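Local coordinates for MccB protein (Escherichia coli, PDB 6OM4) that takes part in biosynthesis of the nucleotide-peptide antibiotic microcin C7, binding its precursor peptide MccA and probably activating it with ATP as relatives of the E1 enzymes do, at residues G124-H129 with V210-H215; E163-K168 with I174-L179; N169-I174 with V187-L192. One frame throughout, in Å; residues are numbered along the deposited sequence.

All three contacts belong to the Rossmann-like ThiF region. Contacts 1 and 3 flank the bound phosphoramidate nucleotide: contact 1 holds its phosphoryl group and adenine, while Lys-170 of contact 3 reaches the ribose and the pyrophosphate. Their centres lie about 13 Å apart, and Lys-170 NZ comes within 4.1 Å of Gly-124 CA. Contact 2, its centre about 9 Å from that of contact 3 and about 16 Å from that of contact 1, stands farther from the nucleotide. Contacts 2 and 3 share Ile-174 and helix 170-181. That helix also touches contact 1, where Ile-174 CD1 packs 3.5 Å from Asn-128 ND2.

Contact 1. Residues G124-H129 with V210-H215; sequences GGIGNH and VVSADH. With ND7 (5'-O-[(S)-amino(hydroxy)phosphoryl]adenosine), chain M.
Ile-126 and Ser-212 meet carbon to carbon, Ile-126 CG2 pressing to 3.5 Å from Ser-212 CB, closer than usual van der Waals contact. The CG2 branch lies anti to the backbone N of Ile-126 and faces the serine, while the rest of the chain leads away. Beside it Gly-127, with only hydrogen on its CA, brings that carbon to 3.8 Å from Ser-212 OG. The serine sits just past the strand's last residue, Val-211, where a small side chain fits against Ile-126 and Gly-127 and its hydroxyl can bond to Gly-122 O.

A water joins the segments: it accepts from Gly-124 N and Gly-127 N and donates to Ser-212 O at 2.7 Å. The nucleotide spans both segments as well. Gly-125 N, in the first turn of the helix, gives O2A of the phosphoryl group a nearly straight bond of 2.9 Å (168°), and Gly-124, having no side chain, allows O5' to come within 3.3 Å of its CA. Across from them Ala-213 CB rests 3.6 Å from adenine C4, Asp-214 OD2 takes a weak bond from N3A, and His-215 O receives N6 at 2.6 Å.

Asn-128 supplies the second shell: its ND2 reaches back to Gly-124 O from above the carbonyl plane, and its OD1 takes Leu-160 N. Gly-122, Gly-124 and Gly-127 fit the GxGxxG pattern of Rossmann folds, in the turn that leads from strand 117-121 into helix 125-136. Strand 208-211 lies parallel to 117-121 on one flank and to 234-240 on the other, and Ile-126 also touches Asn-295 of helix 292-311.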
loop_
_atom_site.group_PDB
_atom_site.type_symbol
_atom_site.label_atom_id
_atom_site.label_comp_id
_atom_site.label_asym_id
_atom_site.label_seq_id
_atom_site.Cartn_x
_atom_site.Cartn_y
_atom_site.Cartn_z
ATOM N N GLY A 124 0.197 3.725 -16.370
ATOM C CA GLY A 124 -0.143 5.122 -16.402
ATOM C C GLY A 124 0.068 5.783 -15.052
ATOM O O GLY A 124 1.079 5.518 -14.364
ATOM N N GLY A 125 -0.892 6.618 -14.628
ATOM C CA GLY A 125 -0.685 7.426 -13.416
ATOM C C GLY A 125 -0.472 6.560 -12.178
ATOM O O GLY A 125 0.467 6.722 -11.354
ATOM N N ILE A 126 -1.415 5.649 -11.963
ATOM C CA ILE A 126 -1.307 4.784 -10.805
ATOM C C ILE A 126 -0.078 3.882 -10.934
ATOM O O ILE A 126 0.720 3.733 -9.981
ATOM C CB ILE A 126 -2.599 3.986 -10.591
ATOM C CG1 ILE A 126 -3.775 4.916 -10.274
ATOM C CG2 ILE A 126 -2.399 2.879 -9.570
ATOM C CD1 ILE A 126 -3.673 5.725 -9.022
ATOM N N GLY A 127 0.099 3.276 -12.095
ATOM C CA GLY A 127 1.186 2.337 -12.301
ATOM C C GLY A 127 2.563 2.947 -12.089
ATOM O O GLY A 127 3.476 2.317 -11.530
ATOM N N ASN A 128 2.762 4.181 -12.560
ATOM C CA ASN A 128 3.993 4.882 -12.377
ATOM C C ASN A 128 4.339 4.983 -10.881
ATOM O O ASN A 128 5.438 4.693 -10.467
ATOM C CB ASN A 128 3.941 6.308 -12.926
ATOM C CG ASN A 128 4.478 6.460 -14.334
ATOM O OD1 ASN A 128 5.448 7.184 -14.546
ATOM N ND2 ASN A 128 3.824 5.850 -15.302
ATOM N N HIS A 129 3.385 5.445 -10.087
ATOM C CA HIS A 129 3.659 5.765 -8.717
ATOM C C HIS A 129 3.816 4.497 -7.882
ATOM O O HIS A 129 4.703 4.448 -7.033
ATOM C CB HIS A 129 2.583 6.677 -8.137
ATOM C CG HIS A 129 2.936 8.116 -8.322
ATOM N ND1 HIS A 129 2.647 8.836 -9.461
ATOM C CD2 HIS A 129 3.617 8.938 -7.525
ATOM C CE1 HIS A 129 3.129 10.060 -9.329
ATOM N NE2 HIS A 129 3.734 10.145 -8.160
ATOM N N VAL A 210 -1.183 -5.712 -9.292
ATOM C CA VAL A 210 -1.637 -4.382 -9.129
ATOM C C VAL A 210 -2.467 -4.054 -10.366
ATOM O O VAL A 210 -1.925 -3.962 -11.457
ATOM C CB VAL A 210 -0.475 -3.388 -8.968
ATOM C CG1 VAL A 210 -0.998 -1.952 -8.972
ATOM C CG2 VAL A 210 0.355 -3.690 -7.712
ATOM N N VAL A 211 -3.755 -3.812 -10.160
ATOM C CA VAL A 211 -4.680 -3.605 -11.250
ATOM C C VAL A 211 -4.898 -2.100 -11.394
ATOM O O VAL A 211 -5.700 -1.492 -10.660
ATOM C CB VAL A 211 -5.997 -4.381 -11.060
ATOM C CG1 VAL A 211 -6.901 -4.196 -12.252
ATOM C CG2 VAL A 211 -5.723 -5.850 -10.795
ATOM N N SER A 212 -4.126 -1.530 -12.324
ATOM C CA SER A 212 -4.002 -0.080 -12.532
ATOM C C SER A 212 -4.291 0.255 -14.004
ATOM O O SER A 212 -3.652 1.153 -14.584
ATOM C CB SER A 212 -2.638 0.444 -12.069
ATOM O OG SER A 212 -1.505 -0.389 -12.420
ATOM N N ALA A 213 -5.249 -0.476 -14.586
ATOM C CA ALA A 213 -5.732 -0.356 -15.953
ATOM C C ALA A 213 -7.249 -0.262 -15.861
ATOM O O ALA A 213 -7.837 -0.828 -14.932
ATOM C CB ALA A 213 -5.278 -1.510 -16.798
ATOM N N ASP A 214 -7.864 0.429 -16.824
ATOM C CA ASP A 214 -9.207 0.947 -16.642
ATOM C C ASP A 214 -10.106 0.917 -17.894
ATOM O O ASP A 214 -11.180 1.497 -17.834
ATOM C CB ASP A 214 -9.112 2.387 -16.150
ATOM C CG ASP A 214 -8.298 3.324 -17.039
ATOM O OD1 ASP A 214 -7.889 2.899 -18.156
ATOM O OD2 ASP A 214 -8.109 4.504 -16.632
ATOM N N HIS A 215 -9.710 0.237 -18.975
ATOM C CA HIS A 215 -10.505 0.083 -20.184
ATOM C C HIS A 215 -10.683 -1.394 -20.508
ATOM O O HIS A 215 -9.686 -2.108 -20.544
ATOM C CB HIS A 215 -9.808 0.744 -21.389
ATOM C CG HIS A 215 -10.348 0.305 -22.710
ATOM N ND1 HIS A 215 -11.505 0.835 -23.233
ATOM C CD2 HIS A 215 -9.901 -0.604 -23.603
ATOM C CE1 HIS A 215 -11.762 0.264 -24.395
ATOM N NE2 HIS A 215 -10.782 -0.610 -24.656
HETATM O O1A ND7 M . -5.146 6.442 -17.771
HETATM P PA ND7 M . -4.304 6.128 -16.568
HETATM O O2A ND7 M . -3.371 7.215 -16.051
HETATM N N3A ND7 M . -5.437 5.736 -15.365
HETATM O "O5'" ND7 M . -3.387 4.849 -16.760
HETATM C "C5'" ND7 M . -4.063 3.644 -17.232
HETATM C "C4'" ND7 M . -2.952 2.795 -17.902
HETATM C "C3'" ND7 M . -2.588 3.448 -19.278
HETATM O "O3'" ND7 M . -1.232 3.602 -19.449
HETATM C "C2'" ND7 M . -3.351 2.483 -20.282
HETATM O "O2'" ND7 M . -2.580 2.336 -21.537
HETATM C "C1'" ND7 M . -3.390 1.294 -19.667
HETATM O "O4'" ND7 M . -3.458 1.615 -18.080
HETATM N N9 ND7 M . -4.529 0.458 -19.919
HETATM C C4 ND7 M . -4.492 -0.854 -20.281
HETATM C C5 ND7 M . -5.767 -1.278 -20.396
HETATM N N7 ND7 M . -6.588 -0.245 -20.096
HETATM C C8 ND7 M . -5.824 0.786 -19.795
HETATM N N3 ND7 M . -3.454 -1.683 -20.521
HETATM C C2 ND7 M . -3.693 -2.916 -20.854
HETATM N N1 ND7 M . -4.947 -3.360 -20.994
HETATM C C6 ND7 M . -5.978 -2.590 -20.766
HETATM N N6 ND7 M . -7.329 -3.098 -20.926
HETATM O O HOH W 1 -1.886 3.173 -14.299
#

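Contact 2. Residues E163-K168 with I174-L179; sequences EDDVGK and IKRELL
Arg-176 reaches from its helix to Asp-165, gripping the carboxylate end-on through NH1 and NH2. Both nitrogens close on one oxygen: Arg-176 NH2 lies 2.9 Å and NH1 3.0 Å from Asp-165 OD1, on its syn side and from the same face, while NH2 makes a weak bond to OD2. Carboxylate and guanidinium planes stand 34° apart. The arginine leaves the helix with CG anti to its backbone N, then bends at chi3 (85°), which turns the guanidinium edge to the loop.

The other edge is held by Glu-177, whose chain folds back on itself: its OE2 accepts Arg-176 NE at 2.8 Å through the anti lone pair, and NH2 from out of the carboxylate plane. Two acids thus fix the rotation of one long cation, as arginine, with donors on several edges, is suited to do. Asp-165 OD2 is further tied to Ser-162 N, and Glu-177 bridges to Lys-180 and Arg-181.

Asp-165 opens a type II turn ending at Lys-168, where Gly-167 takes the positive phi (99°) that glycine readily adopts. This loop, after strand 141-146, is pinned by backbone bonds to Ile-150, while Ile-174 and Leu-178 on helix 170-181 pack against helix 125-136.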
loop_
_atom_site.group_PDB
_atom_site.type_symbol
_atom_site.label_atom_id
_atom_site.label_comp_id
_atom_site.label_asym_id
_atom_site.label_seq_id
_atom_site.Cartn_x
_atom_site.Cartn_y
_atom_site.Cartn_z
ATOM N N GLU A 163 9.812 15.038 -20.868
ATOM C CA GLU A 163 9.401 15.538 -22.147
ATOM C C GLU A 163 10.078 14.739 -23.254
ATOM O O GLU A 163 9.452 14.541 -24.312
ATOM C CB GLU A 163 9.734 17.023 -22.328
ATOM C CG GLU A 163 8.855 17.932 -21.504
ATOM C CD GLU A 163 9.276 19.392 -21.535
ATOM O OE1 GLU A 163 10.417 19.661 -22.006
ATOM O OE2 GLU A 163 8.501 20.249 -21.058
ATOM N N ASP A 164 11.351 14.376 -23.033
ATOM C CA ASP A 164 12.169 13.656 -24.021
ATOM C C ASP A 164 11.626 12.258 -24.285
ATOM O O ASP A 164 12.079 11.600 -25.263
ATOM C CB ASP A 164 13.622 13.455 -23.582
ATOM C CG ASP A 164 14.569 14.311 -24.394
ATOM O OD1 ASP A 164 14.423 15.553 -24.335
ATOM O OD2 ASP A 164 15.395 13.730 -25.131
ATOM N N ASP A 165 10.676 11.819 -23.448
ATOM C CA ASP A 165 10.144 10.452 -23.538
ATOM C C ASP A 165 8.864 10.401 -24.383
ATOM O O ASP A 165 8.388 9.296 -24.646
ATOM C CB ASP A 165 9.918 9.875 -22.145
ATOM C CG ASP A 165 11.173 9.714 -21.310
ATOM O OD1 ASP A 165 12.173 9.223 -21.855
ATOM O OD2 ASP A 165 11.112 10.020 -20.116
ATOM N N VAL A 166 8.285 11.554 -24.794
ATOM C CA VAL A 166 7.041 11.553 -25.492
ATOM C C VAL A 166 7.203 10.742 -26.779
ATOM O O VAL A 166 8.184 10.936 -27.511
ATOM C CB VAL A 166 6.530 12.985 -25.725
ATOM C CG1 VAL A 166 5.340 13.033 -26.678
ATOM C CG2 VAL A 166 6.201 13.599 -24.377
ATOM N N GLY A 167 6.274 9.801 -26.999
ATOM C CA GLY A 167 6.267 8.927 -28.169
ATOM C C GLY A 167 6.851 7.546 -27.893
ATOM O O GLY A 167 6.594 6.588 -28.652
ATOM N N LYS A 168 7.617 7.395 -26.803
ATOM C CA LYS A 168 8.215 6.119 -26.452
ATOM C C LYS A 168 7.174 5.260 -25.738
ATOM O O LYS A 168 6.108 5.753 -25.349
ATOM C CB LYS A 168 9.425 6.298 -25.528
ATOM C CG LYS A 168 10.653 6.951 -26.152
ATOM C CD LYS A 168 11.799 7.026 -25.168
ATOM C CE LYS A 168 13.093 6.459 -25.709
ATOM N NZ LYS A 168 13.807 7.455 -26.538
ATOM N N ILE A 174 9.316 3.193 -17.994
ATOM C CA ILE A 174 9.227 2.780 -16.586
ATOM C C ILE A 174 10.404 1.852 -16.249
ATOM O O ILE A 174 11.092 2.068 -15.231
ATOM C CB ILE A 174 7.873 2.154 -16.220
ATOM C CG1 ILE A 174 6.755 3.167 -16.467
ATOM C CG2 ILE A 174 7.919 1.650 -14.787
ATOM C CD1 ILE A 174 5.429 2.830 -15.866
ATOM N N LYS A 175 10.667 0.845 -17.089
ATOM C CA LYS A 175 11.735 -0.092 -16.784
ATOM C C LYS A 175 13.061 0.660 -16.631
ATOM O O LYS A 175 13.825 0.418 -15.704
ATOM C CB LYS A 175 11.876 -1.176 -17.856
ATOM C CG LYS A 175 13.097 -2.053 -17.646
ATOM C CD LYS A 175 13.126 -3.237 -18.528
ATOM C CE LYS A 175 14.257 -4.175 -18.160
ATOM N NZ LYS A 175 14.583 -5.041 -19.311
ATOM N N ARG A 176 13.355 1.582 -17.563
ATOM C CA ARG A 176 14.649 2.306 -17.520
ATOM C C ARG A 176 14.746 3.076 -16.190
ATOM O O ARG A 176 15.740 3.040 -15.503
ATOM C CB ARG A 176 14.767 3.233 -18.737
ATOM C CG ARG A 176 15.951 4.187 -18.715
ATOM C CD ARG A 176 15.838 5.274 -19.772
ATOM N NE ARG A 176 15.046 6.414 -19.321
ATOM C CZ ARG A 176 14.250 7.164 -20.077
ATOM N NH1 ARG A 176 14.042 6.873 -21.355
ATOM N NH2 ARG A 176 13.636 8.205 -19.548
ATOM N N GLU A 177 13.656 3.742 -15.821
ATOM C CA GLU A 177 13.655 4.631 -14.665
ATOM C C GLU A 177 13.682 3.848 -13.340
ATOM O O GLU A 177 14.252 4.313 -12.382
ATOM C CB GLU A 177 12.481 5.601 -14.803
ATOM C CG GLU A 177 12.707 6.584 -15.941
ATOM C CD GLU A 177 13.957 7.449 -15.822
ATOM O OE1 GLU A 177 14.271 7.945 -14.697
ATOM O OE2 GLU A 177 14.637 7.619 -16.883
ATOM N N LEU A 178 13.073 2.656 -13.308
ATOM C CA LEU A 178 13.059 1.830 -12.137
ATOM C C LEU A 178 14.481 1.325 -11.904
ATOM O O LEU A 178 14.963 1.318 -10.799
ATOM C CB LEU A 178 12.085 0.649 -12.287
ATOM C CG LEU A 178 10.577 0.953 -12.263
ATOM C CD1 LEU A 178 9.790 -0.337 -12.167
ATOM C CD2 LEU A 178 10.215 1.882 -11.117
ATOM N N LEU A 179 15.151 0.876 -12.970
ATOM C CA LEU A 179 16.494 0.313 -12.820
ATOM C C LEU A 179 17.518 1.424 -12.542
ATOM O O LEU A 179 18.558 1.177 -11.929
ATOM C CB LEU A 179 16.845 -0.516 -14.049
ATOM C CG LEU A 179 16.059 -1.818 -14.196
ATOM C CD1 LEU A 179 16.429 -2.546 -15.488
ATOM C CD2 LEU A 179 16.281 -2.754 -13.018
#

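Contact 3. Residues N169-I174 with V187-L192; sequences NKTEVI and VSEIAL. With ND7 (5'-O-[(S)-amino(hydroxy)phosphoryl]adenosine), chain M; POP (pyrophosphate 2-), chain G.
Thr-171 at the start of the helix and Glu-189 on the strand make the polar join between these segments, which run antiparallel (173°) with axes 8.4 Å apart. Along the strand, Val-187 comes first, an apolar residue whose side chain packs against Leu-144, Lys-175 and Leu-179 between sheet and helix. Ser-188 points away from the helix, and its side chain touches Ile-143.

Glu-189 turns back toward it and brings its carboxylate to the first turn. With CG anti to its own carbonyl carbon and the chain extended, OE1 uses its anti lone pair to accept Thr-171 OG1 at 2.7 Å. The hydroxyl is set between backbone N and carbonyl carbon (chi1 63°). Threonine's short side chain keeps it close to the helix backbone, and glutamate's longer one spans the gap from the strand. OE1 also lies 3.6 Å from Glu-172 CB. Glu-172 OE1 accepts Asn-169 N at 2.9 Å, tying the N-cap residue to the first turn.

Ile-190 points away, onto Pro-204, but its O lies 4.3 Å from Thr-171 CG2. Leu-192 reaches the nucleotide, Leu-192 O lying 3.4 Å from ND7 C2 of the adenine. Nearby, Lys-170, its chain extended beyond CG, sends NZ to ND7 O3' at 3.0 Å and to POP O6 at 2.9 Å; a long cation suits this span, and Gln-158 OE1 further positions it.

The contact joins the helix and second strand of the beta-alpha-beta unit of strand 141-146, helix 170-181 and strand 186-191. The last strand lies at the edge of the sheet, parallel to 141-146, and Thr-171 also touches Asp-146 at the end of that neighbour.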
loop_
_atom_site.group_PDB
_atom_site.type_symbol
_atom_site.label_atom_id
_atom_site.label_comp_id
_atom_site.label_asym_id
_atom_site.label_seq_id
_atom_site.Cartn_x
_atom_site.Cartn_y
_atom_site.Cartn_z
ATOM N N ASN A 169 7.482 3.970 -25.589
ATOM C CA ASN A 169 6.543 3.040 -24.964
ATOM C C ASN A 169 6.614 3.251 -23.446
ATOM O O ASN A 169 7.697 3.472 -22.880
ATOM C CB ASN A 169 6.840 1.602 -25.394
ATOM C CG ASN A 169 6.167 1.242 -26.704
ATOM O OD1 ASN A 169 5.617 2.091 -27.411
ATOM N ND2 ASN A 169 6.187 -0.032 -27.033
ATOM N N LYS A 170 5.466 3.180 -22.766
ATOM C CA LYS A 170 5.454 3.335 -21.310
ATOM C C LYS A 170 6.259 2.243 -20.602
ATOM O O LYS A 170 7.034 2.553 -19.657
ATOM C CB LYS A 170 4.010 3.351 -20.797
ATOM C CG LYS A 170 3.249 4.562 -21.274
ATOM C CD LYS A 170 1.953 4.766 -20.540
ATOM C CE LYS A 170 1.214 5.956 -21.092
ATOM N NZ LYS A 170 -0.014 6.205 -20.311
ATOM N N THR A 171 6.107 0.973 -21.008
ATOM C CA THR A 171 6.796 -0.082 -20.269
ATOM C C THR A 171 8.311 0.142 -20.343
ATOM O O THR A 171 9.003 -0.136 -19.385
ATOM C CB THR A 171 6.362 -1.488 -20.721
ATOM O OG1 THR A 171 6.738 -1.643 -22.087
ATOM C CG2 THR A 171 4.874 -1.710 -20.564
ATOM N N GLU A 172 8.825 0.609 -21.495
ATOM C CA GLU A 172 10.259 0.689 -21.684
ATOM C C GLU A 172 10.833 1.848 -20.842
ATOM O O GLU A 172 11.866 1.718 -20.244
ATOM C CB GLU A 172 10.607 0.842 -23.160
ATOM C CG GLU A 172 10.669 2.270 -23.608
ATOM C CD GLU A 172 11.032 2.429 -25.067
ATOM O OE1 GLU A 172 10.109 2.698 -25.905
ATOM O OE2 GLU A 172 12.235 2.255 -25.364
ATOM N N VAL A 173 10.101 2.961 -20.724
ATOM C CA VAL A 173 10.582 4.048 -19.926
ATOM C C VAL A 173 10.440 3.760 -18.426
ATOM O O VAL A 173 11.360 4.061 -17.682
ATOM C CB VAL A 173 9.905 5.352 -20.340
ATOM C CG1 VAL A 173 10.385 6.515 -19.497
ATOM C CG2 VAL A 173 10.144 5.591 -21.817
ATOM N N ILE A 174 9.316 3.193 -17.994
ATOM C CA ILE A 174 9.227 2.780 -16.586
ATOM C C ILE A 174 10.404 1.852 -16.249
ATOM O O ILE A 174 11.092 2.068 -15.231
ATOM C CB ILE A 174 7.873 2.154 -16.220
ATOM C CG1 ILE A 174 6.755 3.167 -16.467
ATOM C CG2 ILE A 174 7.919 1.650 -14.787
ATOM C CD1 ILE A 174 5.429 2.830 -15.866
ATOM N N VAL A 187 13.267 -6.317 -13.625
ATOM C CA VAL A 187 12.081 -5.741 -14.259
ATOM C C VAL A 187 11.957 -6.321 -15.662
ATOM O O VAL A 187 12.946 -6.389 -16.375
ATOM C CB VAL A 187 12.172 -4.203 -14.328
ATOM C CG1 VAL A 187 10.916 -3.614 -14.934
ATOM C CG2 VAL A 187 12.464 -3.608 -12.949
ATOM N N SER A 188 10.740 -6.717 -16.036
ATOM C CA SER A 188 10.437 -7.200 -17.358
ATOM C C SER A 188 9.147 -6.513 -17.862
ATOM O O SER A 188 8.414 -5.900 -17.077
ATOM C CB SER A 188 10.417 -8.727 -17.340
ATOM O OG SER A 188 9.243 -9.218 -16.715
ATOM N N GLU A 189 8.967 -6.500 -19.186
ATOM C CA GLU A 189 7.890 -5.831 -19.853
ATOM C C GLU A 189 7.062 -6.852 -20.636
ATOM O O GLU A 189 7.613 -7.799 -21.194
ATOM C CB GLU A 189 8.433 -4.808 -20.854
ATOM C CG GLU A 189 9.353 -3.768 -20.261
ATOM C CD GLU A 189 10.057 -3.022 -21.379
ATOM O OE1 GLU A 189 9.324 -2.388 -22.206
ATOM O OE2 GLU A 189 11.324 -3.110 -21.464
ATOM N N ILE A 190 5.751 -6.615 -20.724
ATOM C CA ILE A 190 4.831 -7.351 -21.615
ATOM C C ILE A 190 3.967 -6.307 -22.349
ATOM O O ILE A 190 3.289 -5.491 -21.687
ATOM C CB ILE A 190 3.943 -8.366 -20.842
ATOM C CG1 ILE A 190 4.747 -9.407 -20.074
ATOM C CG2 ILE A 190 2.961 -9.038 -21.793
ATOM C CD1 ILE A 190 3.894 -10.338 -19.239
ATOM N N ALA A 191 4.021 -6.297 -23.697
ATOM C CA ALA A 191 3.213 -5.388 -24.503
ATOM C C ALA A 191 1.845 -6.028 -24.756
ATOM O O ALA A 191 1.717 -6.926 -25.604
ATOM C CB ALA A 191 3.921 -5.020 -25.798
ATOM N N LEU A 192 0.805 -5.572 -24.037
ATOM C CA LEU A 192 -0.458 -6.237 -24.092
ATOM C C LEU A 192 -1.550 -5.243 -23.733
ATOM O O LEU A 192 -1.393 -4.473 -22.792
ATOM C CB LEU A 192 -0.424 -7.408 -23.109
ATOM C CG LEU A 192 -1.708 -8.220 -22.952
ATOM C CD1 LEU A 192 -2.081 -8.952 -24.241
ATOM C CD2 LEU A 192 -1.559 -9.210 -21.798
HETATM O O1A ND7 M . -5.146 6.442 -17.771
HETATM P PA ND7 M . -4.304 6.128 -16.568
HETATM O O2A ND7 M . -3.371 7.215 -16.051
HETATM N N3A ND7 M . -5.437 5.736 -15.365
HETATM O "O5'" ND7 M . -3.387 4.849 -16.760
HETATM C "C5'" ND7 M . -4.063 3.644 -17.232
HETATM C "C4'" ND7 M . -2.952 2.795 -17.902
HETATM C "C3'" ND7 M . -2.588 3.448 -19.278
HETATM O "O3'" ND7 M . -1.232 3.602 -19.449
HETATM C "C2'" ND7 M . -3.351 2.483 -20.282
HETATM O "O2'" ND7 M . -2.580 2.336 -21.537
HETATM C "C1'" ND7 M . -3.390 1.294 -19.667
HETATM O "O4'" ND7 M . -3.458 1.615 -18.080
HETATM N N9 ND7 M . -4.529 0.458 -19.919
HETATM C C4 ND7 M . -4.492 -0.854 -20.281
HETATM C C5 ND7 M . -5.767 -1.278 -20.396
HETATM N N7 ND7 M . -6.588 -0.245 -20.096
HETATM C C8 ND7 M . -5.824 0.786 -19.795
HETATM N N3 ND7 M . -3.454 -1.683 -20.521
HETATM C C2 ND7 M . -3.693 -2.916 -20.854
HETATM N N1 ND7 M . -4.947 -3.360 -20.994
HETATM C C6 ND7 M . -5.978 -2.590 -20.766
HETATM N N6 ND7 M . -7.329 -3.098 -20.926
HETATM P P1 POP G . -5.106 9.603 -20.130
HETATM O O1 POP G . -4.998 10.882 -19.300
HETATM O O2 POP G . -6.174 8.648 -19.628
HETATM O O3 POP G . -5.154 9.797 -21.640
HETATM O O POP G . -3.682 8.940 -19.804
HETATM P P2 POP G . -3.215 7.431 -20.217
HETATM O O4 POP G . -2.399 6.923 -19.066
HETATM O O5 POP G . -4.425 6.601 -20.501
HETATM O O6 POP G . -2.308 7.569 -21.360
#